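A rubisco-like protein (Burkholderia fungorum, PDB 3NWR) is a Rubisco-like homologue of the carboxylase large chain, of unestablished reaction, and probably does not fix carbon dioxide as true Rubisco does. Local coordinates at residues A386-Q400 with Y414-F428. Sequence-based numbering, arbitrary orientation.
Sequences AHPDGPAAGVTSVRQ and YAEHMPELRRALAFF. With SO4 (sulfate ion), chain C.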
loop_
_atom_site.group_PDB
_atom_site.type_symbol
_atom_site.label_atom_id
_atom_site.label_comp_id
_atom_site.label_asym_id
_atom_site.label_seq_id
_atom_site.Cartn_x
_atom_site.Cartn_y
_atom_site.Cartn_z
ATOM N N ALA A 386 17.303 -9.125 27.598
ATOM C CA ALA A 386 18.371 -10.120 27.672
ATOM C C ALA A 386 19.578 -9.639 28.482
ATOM O O ALA A 386 20.628 -10.288 28.494
ATOM C CB ALA A 386 18.795 -10.552 26.271
ATOM N N HIS A 387 19.438 -8.505 29.162
ATOM C CA HIS A 387 20.508 -8.044 30.046
ATOM C C HIS A 387 20.813 -9.154 31.052
ATOM O O HIS A 387 19.897 -9.752 31.612
ATOM C CB HIS A 387 20.093 -6.767 30.778
ATOM C CG HIS A 387 21.220 -6.090 31.498
ATOM N ND1 HIS A 387 21.781 -6.602 32.647
ATOM C CD2 HIS A 387 21.883 -4.937 31.240
ATOM C CE1 HIS A 387 22.741 -5.798 33.064
ATOM N NE2 HIS A 387 22.829 -4.782 32.224
ATOM N N PRO A 388 22.106 -9.434 31.284
ATOM C CA PRO A 388 22.544 -10.545 32.146
ATOM C C PRO A 388 21.966 -10.488 33.558
ATOM O O PRO A 388 21.867 -11.521 34.220
ATOM C CB PRO A 388 24.062 -10.354 32.225
ATOM C CG PRO A 388 24.418 -9.549 31.045
ATOM C CD PRO A 388 23.241 -8.678 30.728
ATOM N N ASP A 389 21.601 -9.297 34.017
ATOM C CA ASP A 389 21.146 -9.119 35.390
ATOM C C ASP A 389 19.642 -8.900 35.461
ATOM O O ASP A 389 19.115 -8.523 36.506
ATOM C CB ASP A 389 21.880 -7.950 36.050
ATOM C CG ASP A 389 23.388 -8.147 36.065
ATOM O OD1 ASP A 389 23.837 -9.278 36.353
ATOM O OD2 ASP A 389 24.121 -7.175 35.785
ATOM N N GLY A 390 18.956 -9.126 34.345
ATOM C CA GLY A 390 17.508 -9.042 34.327
ATOM C C GLY A 390 16.965 -7.840 33.577
ATOM O O GLY A 390 17.687 -6.873 33.318
ATOM N N PRO A 391 15.677 -7.891 33.229
ATOM C CA PRO A 391 15.034 -6.815 32.469
ATOM C C PRO A 391 15.079 -5.464 33.182
ATOM O O PRO A 391 15.221 -4.432 32.518
ATOM C CB PRO A 391 13.587 -7.304 32.328
ATOM C CG PRO A 391 13.683 -8.783 32.436
ATOM C CD PRO A 391 14.784 -9.046 33.421
ATOM N N ALA A 392 14.947 -5.450 34.503
ATOM C CA ALA A 392 15.023 -4.183 35.220
ATOM C C ALA A 392 16.418 -3.587 35.033
ATOM O O ALA A 392 16.555 -2.400 34.751
ATOM C CB ALA A 392 14.694 -4.368 36.692
ATOM N N ALA A 393 17.447 -4.419 35.153
ATOM C CA ALA A 393 18.813 -3.963 34.915
ATOM C C ALA A 393 18.969 -3.483 33.473
ATOM O O ALA A 393 19.677 -2.502 33.201
ATOM C CB ALA A 393 19.810 -5.075 35.223
ATOM N N GLY A 394 18.295 -4.169 32.553
ATOM C CA GLY A 394 18.312 -3.785 31.152
ATOM C C GLY A 394 17.754 -2.391 30.932
ATOM O O GLY A 394 18.370 -1.546 30.274
ATOM N N VAL A 395 16.572 -2.137 31.479
ATOM C CA VAL A 395 15.987 -0.811 31.366
ATOM C C VAL A 395 16.926 0.220 31.980
ATOM O O VAL A 395 17.157 1.290 31.416
ATOM C CB VAL A 395 14.591 -0.750 32.007
ATOM C CG1 VAL A 395 14.065 0.673 31.999
ATOM C CG2 VAL A 395 13.631 -1.697 31.258
ATOM N N THR A 396 17.494 -0.117 33.129
ATOM C CA THR A 396 18.397 0.809 33.792
ATOM C C THR A 396 19.631 1.091 32.942
ATOM O O THR A 396 20.082 2.231 32.868
ATOM C CB THR A 396 18.789 0.286 35.179
ATOM O OG1 THR A 396 17.607 0.238 35.990
ATOM C CG2 THR A 396 19.821 1.207 35.844
ATOM N N SER A 397 20.165 0.068 32.281
ATOM C CA SER A 397 21.328 0.283 31.419
ATOM C C SER A 397 21.002 1.283 30.308
ATOM O O SER A 397 21.819 2.137 29.958
ATOM C CB SER A 397 21.852 -1.038 30.837
ATOM O OG SER A 397 21.030 -1.552 29.803
ATOM N N VAL A 398 19.798 1.192 29.759
ATOM C CA VAL A 398 19.399 2.108 28.700
ATOM C C VAL A 398 19.186 3.520 29.246
ATOM O O VAL A 398 19.619 4.503 28.633
ATOM C CB VAL A 398 18.135 1.585 27.987
ATOM C CG1 VAL A 398 17.533 2.650 27.080
ATOM C CG2 VAL A 398 18.477 0.316 27.192
ATOM N N ARG A 399 18.540 3.622 30.411
ATOM C CA ARG A 399 18.339 4.919 31.056
ATOM C C ARG A 399 19.679 5.575 31.421
ATOM O O ARG A 399 19.844 6.785 31.286
ATOM C CB ARG A 399 17.459 4.770 32.298
ATOM C CG ARG A 399 15.995 4.457 31.988
ATOM C CD ARG A 399 15.271 5.708 31.480
ATOM N NE ARG A 399 15.203 6.715 32.529
ATOM C CZ ARG A 399 14.283 6.736 33.488
ATOM N NH1 ARG A 399 13.326 5.812 33.510
ATOM N NH2 ARG A 399 14.315 7.685 34.421
ATOM N N GLN A 400 20.625 4.763 31.879
ATOM C CA GLN A 400 21.967 5.266 32.200
ATOM C C GLN A 400 22.697 5.759 30.950
ATOM O O GLN A 400 23.377 6.788 30.980
ATOM C CB GLN A 400 22.781 4.187 32.908
ATOM C CG GLN A 400 22.380 3.998 34.363
ATOM C CD GLN A 400 22.984 2.754 34.983
ATOM O OE1 GLN A 400 23.542 1.904 34.288
ATOM N NE2 GLN A 400 22.862 2.633 36.307
ATOM N N TYR A 414 31.116 6.888 31.694
ATOM C CA TYR A 414 30.000 6.834 32.639
ATOM C C TYR A 414 29.824 5.433 33.220
ATOM O O TYR A 414 29.421 5.271 34.374
ATOM C CB TYR A 414 28.724 7.278 31.930
ATOM C CG TYR A 414 27.607 7.752 32.826
ATOM C CD1 TYR A 414 27.794 8.822 33.692
ATOM C CD2 TYR A 414 26.339 7.178 32.750
ATOM C CE1 TYR A 414 26.756 9.283 34.494
ATOM C CE2 TYR A 414 25.293 7.639 33.546
ATOM C CZ TYR A 414 25.513 8.690 34.416
ATOM O OH TYR A 414 24.490 9.162 35.217
ATOM N N ALA A 415 30.117 4.417 32.415
ATOM C CA ALA A 415 29.993 3.024 32.839
ATOM C C ALA A 415 30.842 2.709 34.063
ATOM O O ALA A 415 30.537 1.794 34.822
ATOM C CB ALA A 415 30.369 2.083 31.690
ATOM N N GLU A 416 31.921 3.461 34.239
ATOM C CA GLU A 416 32.780 3.268 35.400
ATOM C C GLU A 416 32.032 3.615 36.684
ATOM O O GLU A 416 32.397 3.145 37.765
ATOM C CB GLU A 416 34.056 4.107 35.261
ATOM C CG GLU A 416 34.980 3.616 34.160
ATOM C CD GLU A 416 35.449 2.204 34.408
ATOM O OE1 GLU A 416 36.119 1.973 35.435
ATOM O OE2 GLU A 416 35.146 1.316 33.588
ATOM N N HIS A 417 30.983 4.427 36.547
ATOM C CA HIS A 417 30.141 4.862 37.664
ATOM C C HIS A 417 28.850 4.026 37.764
ATOM O O HIS A 417 28.140 4.082 38.770
ATOM C CB HIS A 417 29.730 6.336 37.487
ATOM C CG HIS A 417 30.875 7.303 37.403
ATOM N ND1 HIS A 417 31.856 7.388 38.370
ATOM C CD2 HIS A 417 31.160 8.267 36.496
ATOM C CE1 HIS A 417 32.715 8.336 38.041
ATOM N NE2 HIS A 417 32.315 8.889 36.910
ATOM N N MET A 418 28.555 3.255 36.720
ATOM C CA MET A 418 27.196 2.740 36.494
ATOM C C MET A 418 27.188 1.266 36.097
ATOM O O MET A 418 27.368 0.931 34.925
ATOM C CB MET A 418 26.523 3.564 35.391
ATOM C CG MET A 418 26.358 5.034 35.738
ATOM S SD MET A 418 25.023 5.321 36.911
ATOM C CE MET A 418 25.507 6.912 37.587
ATOM N N PRO A 419 26.957 0.378 37.073
ATOM C CA PRO A 419 27.137 -1.069 36.911
ATOM C C PRO A 419 26.249 -1.690 35.837
ATOM O O PRO A 419 26.716 -2.532 35.071
ATOM C CB PRO A 419 26.771 -1.622 38.292
ATOM C CG PRO A 419 27.013 -0.496 39.224
ATOM C CD PRO A 419 26.645 0.740 38.467
ATOM N N GLU A 420 24.989 -1.280 35.780
ATOM C CA GLU A 420 24.065 -1.847 34.807
ATOM C C GLU A 420 24.539 -1.560 33.386
ATOM O O GLU A 420 24.561 -2.449 32.534
ATOM C CB GLU A 420 22.657 -1.292 35.032
ATOM C CG GLU A 420 21.972 -1.825 36.289
ATOM C CD GLU A 420 22.291 -1.023 37.546
ATOM O OE1 GLU A 420 23.158 -0.123 37.508
ATOM O OE2 GLU A 420 21.657 -1.297 38.586
ATOM N N LEU A 421 24.917 -0.310 33.147
ATOM C CA LEU A 421 25.482 0.105 31.863
ATOM C C LEU A 421 26.782 -0.636 31.534
ATOM O O LEU A 421 26.966 -1.150 30.427
ATOM C CB LEU A 421 25.724 1.616 31.868
ATOM C CG LEU A 421 26.373 2.202 30.614
ATOM C CD1 LEU A 421 25.516 1.897 29.368
ATOM C CD2 LEU A 421 26.573 3.694 30.774
ATOM N N ARG A 422 27.688 -0.698 32.506
ATOM C CA ARG A 422 28.967 -1.379 32.305
ATOM C C ARG A 422 28.746 -2.842 31.915
ATOM O O ARG A 422 29.364 -3.356 30.973
ATOM C CB ARG A 422 29.820 -1.278 33.573
ATOM C CG ARG A 422 31.270 -1.704 33.384
ATOM C CD ARG A 422 32.102 -1.339 34.609
ATOM N NE ARG A 422 31.651 -2.032 35.815
ATOM C CZ ARG A 422 31.080 -1.440 36.865
ATOM N NH1 ARG A 422 30.869 -0.125 36.878
ATOM N NH2 ARG A 422 30.717 -2.169 37.915
ATOM N N ARG A 423 27.839 -3.506 32.626
ATOM C CA ARG A 423 27.509 -4.899 32.335
ATOM C C ARG A 423 26.894 -5.069 30.944
ATOM O O ARG A 423 27.170 -6.033 30.243
ATOM C CB ARG A 423 26.560 -5.447 33.405
ATOM C CG ARG A 423 27.199 -5.626 34.765
ATOM C CD ARG A 423 28.126 -6.823 34.759
ATOM N NE ARG A 423 27.401 -8.067 34.505
ATOM C CZ ARG A 423 26.957 -8.879 35.458
ATOM N NH1 ARG A 423 27.164 -8.581 36.734
ATOM N NH2 ARG A 423 26.308 -9.992 35.138
ATOM N N ALA A 424 26.053 -4.121 30.544
ATOM C CA ALA A 424 25.451 -4.166 29.219
ATOM C C ALA A 424 26.515 -4.050 28.133
ATOM O O ALA A 424 26.515 -4.807 27.161
ATOM C CB ALA A 424 24.428 -3.052 29.076
ATOM N N LEU A 425 27.430 -3.100 28.296
ATOM C CA LEU A 425 28.443 -2.874 27.267
ATOM C C LEU A 425 29.332 -4.099 27.100
ATOM O O LEU A 425 29.730 -4.444 25.988
ATOM C CB LEU A 425 29.275 -1.638 27.605
ATOM C CG LEU A 425 28.496 -0.316 27.564
ATOM C CD1 LEU A 425 29.340 0.840 28.091
ATOM C CD2 LEU A 425 27.992 -0.024 26.146
ATOM N N ALA A 426 29.633 -4.759 28.211
ATOM C CA ALA A 426 30.456 -5.963 28.180
ATOM C C ALA A 426 29.719 -7.144 27.543
ATOM O O ALA A 426 30.301 -7.919 26.783
ATOM C CB ALA A 426 30.914 -6.321 29.590
ATOM N N PHE A 427 28.433 -7.270 27.855
ATOM C CA PHE A 427 27.645 -8.418 27.413
ATOM C C PHE A 427 27.240 -8.353 25.943
ATOM O O PHE A 427 27.411 -9.319 25.195
ATOM C CB PHE A 427 26.404 -8.576 28.290
ATOM C CG PHE A 427 25.533 -9.737 27.900
ATOM C CD1 PHE A 427 25.817 -11.015 28.357
ATOM C CD2 PHE A 427 24.428 -9.554 27.087
ATOM C CE1 PHE A 427 25.018 -12.087 28.003
ATOM C CE2 PHE A 427 23.628 -10.621 26.728
ATOM C CZ PHE A 427 23.921 -11.887 27.189
ATOM N N PHE A 428 26.690 -7.217 25.531
ATOM C CA PHE A 428 26.230 -7.054 24.157
ATOM C C PHE A 428 27.382 -6.662 23.238
ATOM O O PHE A 428 27.253 -6.728 22.016
ATOM C CB PHE A 428 25.107 -6.010 24.074
ATOM C CG PHE A 428 23.862 -6.391 24.831
ATOM C CD1 PHE A 428 23.006 -7.363 24.341
ATOM C CD2 PHE A 428 23.542 -5.764 26.024
ATOM C CE1 PHE A 428 21.862 -7.711 25.032
ATOM C CE2 PHE A 428 22.392 -6.102 26.716
ATOM C CZ PHE A 428 21.553 -7.082 26.215
HETATM S S SO4 C . 10.752 7.431 35.781
HETATM O O1 SO4 C . 12.025 7.603 36.471
HETATM O O2 SO4 C . 10.496 8.608 34.955
HETATM O O3 SO4 C . 9.684 7.272 36.767
HETATM O O4 SO4 C . 10.830 6.245 34.937
HETATM O O HOH W 1 18.427 -1.735 37.900
#
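His387, in the turn that leads into helix 391-407, and Gln400, further along that helix, both grip the first turn of helix 419-427; segments 391-400 and 419-427 cross nearly at right angles (-96°), their axes 7.7 Å apart. The imidazole of His387, its CG set trans to the main-chain N (chi1 -169°), turns in toward helix 419-427, and NE2 donates an almost straight bond of 2.9 Å to Glu420 O. That carbonyl also accepts from Ala424 N, on the opposite face of its plane. At the other edge of the ring ND1 takes the Asp389 N-H, which fixes the ring's rotation, while Pro388 CD and Ala393 CB sandwich its faces. The extended Gln400 uses both ends of its amide: OE1 accepts Leu421 N (2.8 Å), serving a backbone N-H of the helix's first turn, and NE2 meets Glu420 OE1 from above the carboxylate plane. The Glu420 side chain is a knob in the hole formed by Ala393, Thr396, Ser397 and Gln400. The buried middle is closed by small residues, Ser397 CB lying 3.7 Å from Ala424 CB. On the solvent side the contact passes to more exposed residues: Asp389 lies over one face of the Arg423 guanidinium, its OD1 in a salt bridge to NH2 (2.8 Å), and Pro388 makes a CH-pi contact over the Phe427 face. Here the C-terminal helix packs across helix 391-407, which comes after strand 377-379 and the short helix 382-385, on the outside of the Rubisco-type TIM barrel.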